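Local coordinates for fusion protein of Nuclear RNA export factor 2 and Protein panoramix (Drosophila melanogaster, PDB 6IEW) that joins the UBA (TAP-C) domain of Nxf2 to the Panoramix helix it binds, a pairing used in piRNA-guided co-transcriptional transposon silencing, at residues G20-S23 with T24-T27; S28-E32 with A33-F37; E82-L85 with E86-Q89. All blocks are in the same frame, centred on the assembly; numbering follows the deposited sequence.

Contact 1 (G20-S23 with T24-T27)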
loop_
_atom_site.group_PDB
_atom_site.type_symbol
_atom_site.label_atom_id
_atom_site.label_comp_id
_atom_site.label_asym_id
_atom_site.label_seq_id
_atom_site.Cartn_x
_atom_site.Cartn_y
_atom_site.Cartn_z
ATOM N N GLY A 20 0.788 -2.503 -4.806
ATOM C CA GLY A 20 0.770 -2.323 -6.243
ATOM C C GLY A 20 0.222 -0.982 -6.674
ATOM O O GLY A 20 -0.323 -0.868 -7.778
ATOM N N LEU A 21 0.330 0.033 -5.823
ATOM C CA LEU A 21 -0.089 1.382 -6.169
ATOM C C LEU A 21 1.065 2.138 -6.814
ATOM O O LEU A 21 2.239 1.847 -6.565
ATOM C CB LEU A 21 -0.543 2.141 -4.921
ATOM C CG LEU A 21 -1.830 1.650 -4.257
ATOM C CD1 LEU A 21 -1.965 2.247 -2.862
ATOM C CD2 LEU A 21 -3.035 2.011 -5.115
ATOM N N ILE A 22 0.716 3.110 -7.659
ATOM C CA ILE A 22 1.734 3.974 -8.243
ATOM C C ILE A 22 2.333 4.871 -7.166
ATOM O O ILE A 22 1.732 5.126 -6.114
ATOM C CB ILE A 22 1.197 4.795 -9.428
ATOM C CG1 ILE A 22 0.137 5.801 -8.965
ATOM C CG2 ILE A 22 0.644 3.873 -10.506
ATOM C CD1 ILE A 22 -0.324 6.740 -10.069
ATOM N N SER A 23 3.542 5.372 -7.446
ATOM C CA SER A 23 4.279 6.128 -6.440
ATOM C C SER A 23 3.484 7.319 -5.925
ATOM O O SER A 23 3.610 7.681 -4.748
ATOM C CB SER A 23 5.622 6.587 -7.003
ATOM O OG SER A 23 5.455 7.663 -7.910
ATOM N N THR A 24 2.662 7.932 -6.780
ATOM C CA THR A 24 1.883 9.100 -6.376
ATOM C C THR A 24 1.008 8.792 -5.167
ATOM O O THR A 24 0.930 9.590 -4.222
ATOM C CB THR A 24 1.013 9.560 -7.544
ATOM O OG1 THR A 24 1.812 9.629 -8.728
ATOM C CG2 THR A 24 0.410 10.926 -7.258
ATOM N N TRP A 25 0.329 7.643 -5.183
ATOM C CA TRP A 25 -0.522 7.311 -4.045
ATOM C C TRP A 25 0.253 6.665 -2.909
ATOM O O TRP A 25 -0.182 6.739 -1.755
ATOM C CB TRP A 25 -1.733 6.478 -4.474
ATOM C CG TRP A 25 -2.905 7.359 -4.735
ATOM C CD1 TRP A 25 -3.898 7.689 -3.857
ATOM C CD2 TRP A 25 -3.176 8.081 -5.939
ATOM N NE1 TRP A 25 -4.782 8.558 -4.450
ATOM C CE2 TRP A 25 -4.360 8.815 -5.728
ATOM C CE3 TRP A 25 -2.538 8.169 -7.179
ATOM C CZ2 TRP A 25 -4.919 9.622 -6.712
ATOM C CZ3 TRP A 25 -3.092 8.975 -8.155
ATOM C CH2 TRP A 25 -4.271 9.691 -7.917
ATOM N N VAL A 26 1.394 6.041 -3.213
ATOM C CA VAL A 26 2.281 5.558 -2.159
ATOM C C VAL A 26 2.717 6.714 -1.269
ATOM O O VAL A 26 2.619 6.646 -0.038
ATOM C CB VAL A 26 3.481 4.815 -2.773
ATOM C CG1 VAL A 26 4.501 4.456 -1.700
ATOM C CG2 VAL A 26 3.006 3.575 -3.510
ATOM N N THR A 27 3.176 7.810 -1.879
ATOM C CA THR A 27 3.576 8.979 -1.102
ATOM C C THR A 27 2.413 9.516 -0.279
ATOM O O THR A 27 2.556 9.789 0.917
ATOM C CB THR A 27 4.089 10.072 -2.035
ATOM O OG1 THR A 27 5.229 9.595 -2.757
ATOM C CG2 THR A 27 4.473 11.322 -1.243
#

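Contact 2 (S28-E32 with A33-F37)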
loop_
_atom_site.group_PDB
_atom_site.type_symbol
_atom_site.label_atom_id
_atom_site.label_comp_id
_atom_site.label_asym_id
_atom_site.label_seq_id
_atom_site.Cartn_x
_atom_site.Cartn_y
_atom_site.Cartn_z
ATOM N N SER A 28 1.246 9.665 -0.909
ATOM C CA SER A 28 0.090 10.239 -0.230
ATOM C C SER A 28 -0.291 9.432 1.007
ATOM O O SER A 28 -0.461 9.983 2.101
ATOM C CB SER A 28 -1.083 10.310 -1.209
ATOM O OG SER A 28 -2.273 10.698 -0.551
ATOM N N ILE A 29 -0.412 8.115 0.854
ATOM C CA ILE A 29 -0.913 7.287 1.944
ATOM C C ILE A 29 0.141 7.102 3.028
ATOM O O ILE A 29 -0.159 7.203 4.224
ATOM C CB ILE A 29 -1.435 5.950 1.394
ATOM C CG1 ILE A 29 -2.628 6.203 0.466
ATOM C CG2 ILE A 29 -1.820 5.010 2.537
ATOM C CD1 ILE A 29 -3.059 4.987 -0.328
ATOM N N VAL A 30 1.387 6.834 2.635
ATOM C CA VAL A 30 2.443 6.606 3.620
ATOM C C VAL A 30 2.686 7.859 4.451
ATOM O O VAL A 30 2.841 7.790 5.677
ATOM C CB VAL A 30 3.721 6.099 2.925
ATOM C CG1 VAL A 30 4.921 6.152 3.868
ATOM C CG2 VAL A 30 3.505 4.681 2.410
ATOM N N GLU A 31 2.715 9.027 3.804
ATOM C CA GLU A 31 2.927 10.262 4.554
ATOM C C GLU A 31 1.749 10.562 5.475
ATOM O O GLU A 31 1.945 11.002 6.613
ATOM C CB GLU A 31 3.211 11.431 3.606
ATOM C CG GLU A 31 4.568 11.331 2.929
ATOM C CD GLU A 31 4.958 12.589 2.168
ATOM O OE1 GLU A 31 4.090 13.460 1.947
ATOM O OE2 GLU A 31 6.144 12.703 1.796
ATOM N N GLU A 32 0.521 10.322 5.007
ATOM C CA GLU A 32 -0.643 10.575 5.851
ATOM C C GLU A 32 -0.664 9.654 7.064
ATOM O O GLU A 32 -1.164 10.041 8.128
ATOM C CB GLU A 32 -1.929 10.445 5.030
ATOM C CG GLU A 32 -3.200 10.834 5.784
ATOM C CD GLU A 32 -4.453 10.714 4.931
ATOM O OE1 GLU A 32 -4.362 10.898 3.698
ATOM O OE2 GLU A 32 -5.529 10.431 5.497
ATOM N N ALA A 33 -0.121 8.445 6.932
ATOM C CA ALA A 33 -0.053 7.489 8.028
ATOM C C ALA A 33 1.197 7.660 8.877
ATOM O O ALA A 33 1.488 6.803 9.718
ATOM C CB ALA A 33 -0.137 6.058 7.492
ATOM N N ASP A 34 1.938 8.746 8.669
ATOM C CA ASP A 34 3.150 9.044 9.431
ATOM C C ASP A 34 4.176 7.918 9.348
ATOM O O ASP A 34 4.801 7.546 10.344
ATOM C CB ASP A 34 2.855 9.422 10.883
ATOM C CG ASP A 34 4.038 10.109 11.545
ATOM O OD1 ASP A 34 4.803 10.787 10.826
ATOM O OD2 ASP A 34 4.223 9.957 12.770
ATOM N N TRP A 35 4.346 7.367 8.147
ATOM C CA TRP A 35 5.443 6.458 7.830
ATOM C C TRP A 35 5.353 5.120 8.547
ATOM O O TRP A 35 6.355 4.403 8.644
ATOM C CB TRP A 35 6.801 7.121 8.072
ATOM C CG TRP A 35 6.974 8.286 7.196
ATOM C CD1 TRP A 35 6.610 9.580 7.447
ATOM C CD2 TRP A 35 7.516 8.265 5.887
ATOM N NE1 TRP A 35 6.915 10.370 6.364
ATOM C CE2 TRP A 35 7.476 9.582 5.392
ATOM C CE3 TRP A 35 8.051 7.256 5.084
ATOM C CZ2 TRP A 35 7.945 9.913 4.127
ATOM C CZ3 TRP A 35 8.512 7.581 3.839
ATOM C CH2 TRP A 35 8.458 8.897 3.366
ATOM N N ASP A 36 4.177 4.760 9.051
ATOM C CA ASP A 36 3.979 3.476 9.705
ATOM C C ASP A 36 3.355 2.502 8.718
ATOM O O ASP A 36 2.270 2.759 8.184
ATOM C CB ASP A 36 3.115 3.593 10.956
ATOM C CG ASP A 36 3.037 2.284 11.715
ATOM O OD1 ASP A 36 3.971 1.982 12.488
ATOM O OD2 ASP A 36 2.063 1.542 11.515
ATOM N N PHE A 37 4.052 1.389 8.492
ATOM C CA PHE A 37 3.656 0.408 7.487
ATOM C C PHE A 37 2.251 -0.119 7.751
ATOM O O PHE A 37 1.383 -0.079 6.869
ATOM C CB PHE A 37 4.691 -0.722 7.509
ATOM C CG PHE A 37 4.431 -1.833 6.531
ATOM C CD1 PHE A 37 4.227 -1.572 5.187
ATOM C CD2 PHE A 37 4.447 -3.152 6.959
ATOM C CE1 PHE A 37 4.015 -2.609 4.294
ATOM C CE2 PHE A 37 4.237 -4.186 6.071
ATOM C CZ PHE A 37 4.020 -3.915 4.738
#

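Contact 3 (E82-L85 with E86-Q89)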
loop_
_atom_site.group_PDB
_atom_site.type_symbol
_atom_site.label_atom_id
_atom_site.label_comp_id
_atom_site.label_asym_id
_atom_site.label_seq_id
_atom_site.Cartn_x
_atom_site.Cartn_y
_atom_site.Cartn_z
ATOM N N GLU A 82 -4.703 -6.817 3.067
ATOM C CA GLU A 82 -5.395 -7.467 4.176
ATOM C C GLU A 82 -4.639 -8.695 4.671
ATOM O O GLU A 82 -4.618 -8.969 5.876
ATOM C CB GLU A 82 -6.826 -7.818 3.774
ATOM C CG GLU A 82 -7.738 -6.608 3.679
ATOM C CD GLU A 82 -9.115 -6.948 3.153
ATOM O OE1 GLU A 82 -9.262 -8.024 2.535
ATOM O OE2 GLU A 82 -10.046 -6.141 3.359
ATOM N N LEU A 83 -4.011 -9.450 3.761
ATOM C CA LEU A 83 -3.245 -10.616 4.197
ATOM C C LEU A 83 -2.025 -10.205 5.009
ATOM O O LEU A 83 -1.699 -10.847 6.014
ATOM C CB LEU A 83 -2.832 -11.478 3.002
ATOM C CG LEU A 83 -2.189 -12.819 3.374
ATOM C CD1 LEU A 83 -3.243 -13.797 3.887
ATOM C CD2 LEU A 83 -1.425 -13.411 2.200
ATOM N N VAL A 84 -1.336 -9.142 4.587
ATOM C CA VAL A 84 -0.172 -8.680 5.337
ATOM C C VAL A 84 -0.587 -8.198 6.720
ATOM O O VAL A 84 0.106 -8.448 7.713
ATOM C CB VAL A 84 0.597 -7.605 4.544
ATOM C CG1 VAL A 84 1.650 -6.939 5.420
ATOM C CG2 VAL A 84 1.246 -8.227 3.323
ATOM N N LEU A 85 -1.727 -7.504 6.810
ATOM C CA LEU A 85 -2.230 -7.086 8.115
ATOM C C LEU A 85 -2.492 -8.287 9.018
ATOM O O LEU A 85 -2.183 -8.252 10.216
ATOM C CB LEU A 85 -3.488 -6.234 7.953
ATOM C CG LEU A 85 -3.270 -4.810 7.429
ATOM C CD1 LEU A 85 -4.594 -4.123 7.203
ATOM C CD2 LEU A 85 -2.430 -4.012 8.410
ATOM N N GLU A 86 -3.049 -9.363 8.455
ATOM C CA GLU A 86 -3.254 -10.581 9.233
ATOM C C GLU A 86 -1.926 -11.177 9.677
ATOM O O GLU A 86 -1.792 -11.636 10.818
ATOM C CB GLU A 86 -4.041 -11.604 8.413
ATOM C CG GLU A 86 -5.511 -11.277 8.233
ATOM C CD GLU A 86 -6.222 -12.276 7.338
ATOM O OE1 GLU A 86 -5.538 -13.105 6.699
ATOM O OE2 GLU A 86 -7.469 -12.232 7.274
ATOM N N GLN A 87 -0.934 -11.185 8.783
ATOM C CA GLN A 87 0.382 -11.706 9.133
ATOM C C GLN A 87 1.021 -10.888 10.247
ATOM O O GLN A 87 1.658 -11.446 11.149
ATOM C CB GLN A 87 1.277 -11.723 7.895
ATOM C CG GLN A 87 0.811 -12.681 6.812
ATOM C CD GLN A 87 1.531 -12.474 5.497
ATOM O OE1 GLN A 87 2.286 -11.514 5.331
ATOM N NE2 GLN A 87 1.299 -13.375 4.548
ATOM N N ILE A 88 0.868 -9.562 10.196
ATOM C CA ILE A 88 1.434 -8.702 11.235
ATOM C C ILE A 88 0.814 -9.029 12.586
ATOM O O ILE A 88 1.515 -9.161 13.598
ATOM C CB ILE A 88 1.261 -7.220 10.859
ATOM C CG1 ILE A 88 2.146 -6.872 9.659
ATOM C CG2 ILE A 88 1.563 -6.317 12.050
ATOM C CD1 ILE A 88 1.878 -5.496 9.078
ATOM N N GLN A 89 -0.509 -9.183 12.619
ATOM C CA GLN A 89 -1.182 -9.567 13.855
ATOM C C GLN A 89 -0.729 -10.944 14.324
ATOM O O GLN A 89 -0.475 -11.157 15.516
ATOM C CB GLN A 89 -2.697 -9.535 13.648
ATOM C CG GLN A 89 -3.493 -9.649 14.931
ATOM C CD GLN A 89 -3.077 -8.610 15.952
ATOM O OE1 GLN A 89 -3.300 -7.415 15.766
ATOM N NE2 GLN A 89 -2.456 -9.064 17.036
#

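Contact 1 (G20-S23 with T24-T27)
Ile22 lies alongside Trp25, and the two side chains leave the backbone in the same direction. The contact is made at the rim of the indole: Ile22 CD1 sits near the ring plane, 3.9 Å from Trp25 CE3. Ile22 reaches it because CG1 stands between its own backbone N and carbonyl carbon (chi1 66°), from where the extended chain runs on to the tryptophan. Ile22 CD1 also lies 3.8 Å from Thr24 OG1. On the inner side, Val26 turns CG2 back toward the loop, and Val26 CG2 meets Leu21 CB at 4.1 Å. The turn is fastened by the backbone. Ile22, at the N-cap position, gives its carbonyl to the first turn of helix 23-32: Val26 N makes a fairly straight bond of 3.1 Å to Ile22 O, lying in the carbonyl plane, and Trp25 N adds a weak, bent one to the same oxygen. Thr27 N binds Ser23 O at 2.9 Å. Outside the turn, Trp25 lies against Pro54, Leu56 and Ala57, while Leu21 and Val26 pack on helix 4-19. Leu21 and Val26 tie that helix start into the hydrophobic core of the small helical UBA-type fold of the Nxf2 TAP-C domain.

Contact 2 (S28-E32 with A33-F37)
A Schellman motif ends helix 23-32 of the Nxf2 UBA domain, with Val30 and Trp35 meeting across it and Asp34, at positive phi, as its C-prime residue. Its two defining bonds run backward into the last turn. Trp35 N reaches Val30 O at 2.9 Å, nearly straight at 162°. Asp34 N binds Glu31 O at 3.1 Å, but stands above the carbonyl plane and does not lie on a lone pair. Val30 O also takes a weak bond from Ala33 N, whose better partner is Ile29 O, 3.0 Å from Ala33 N. The same residues, Ala33 to Asp36, form a type I' beta turn, and the Asp36 side chain caps the next helix by accepting a bond from Arg39 N.

The reversal brings the indole of Trp35 back over the helix it has just left. Although its CB points away from the helix, the torsion that sets CG beside the backbone N (chi1 -62°) swings the ring round to Val30. The two side chains cross at about a right angle, and Val30 CG1 makes a CH-pi contact over one face, 4.0 Å from the centroid of the six-membered ring of Trp35. Lys8 and Leu12 of helix 4-19 also touch Trp35. Glu32 turns elsewhere, its OE1 forming a salt bridge with Lys47, and Ala33 packs on Ala40 of helix 37-49, so this helix end is held by both neighbouring helices. Glu31 runs beside the indole with its chain extended, and its carboxylate plane is turned 52° from the ring. Its aliphatic part does the touching, Glu31 CG coming within 3.9 Å of Trp35 CZ2.

Contact 3 (E82-L85 with E86-Q89)
Val84 and Ile88 meet one turn apart on helix 70-93, the Panoramix part of the fusion and its Nxf2-interacting region, where a coiled coil is predicted. Their pairing belongs to the packed side: Val84 CG1 lies 3.9 Å from Ile88 CD1, and the two side chains cross obliquely. Ile88 keeps CG1 beside its backbone N (chi1 -69°), which lays the chain back along the preceding turn, with Ile88 CG1 3.2 Å from Val84 O. Ile88 N gives Val84 O a hydrogen bond of 2.8 Å, the shortest of the four successive i to i+4 backbone bonds here. Val84 touches Leu41, and Leu85 touches Glu38 and Ile45, of helix 37-49 in the Nxf2 part; in this construct a linker makes the two partners one chain.

The other side is looser and faces solvent. Glu86 and Leu83 cross at about a right angle, with Glu86 OE1 3.7 Å from Leu83 CD1, a polar atom against a methyl. Glu82 and Glu86 keep their carboxylates well apart, 6.6 Å between Glu82 OE1 and Glu86 OE2, so any repulsion between them is probably mild. Gln89 sends its amide further down the helix to Asn93. Gln87, its chain extended, reaches back along the helix past Leu83 and splits its amide between neighbours: Gln87 OE1 comes 4.0 Å from Val84 CG2, while Gln87 NE2 rests 3.6 Å from Leu83 CD2.

How the contacts relate
Contacts 1 and 2 take the start and the end of the same helix, 23-32, and both are partly buried within the Nxf2 UBA domain. Their centres lie about 11 Å apart, and they join directly where Leu21 CD1 packs on Ile29 CD1 at 3.9 Å. Each sets a tryptophan against an aliphatic residue, at the ring's edge in contact 1 and over its face in contact 2. Contact 3 is a surface contact on the Panoramix helix, rich in glutamate and glutamine and without aromatic residues. Phe37 of contact 2 bridges to it, with Phe37 CE2 3.8 Å from Val84 CG1, whereas contact 1 lies on the opposite side of the chain's centre.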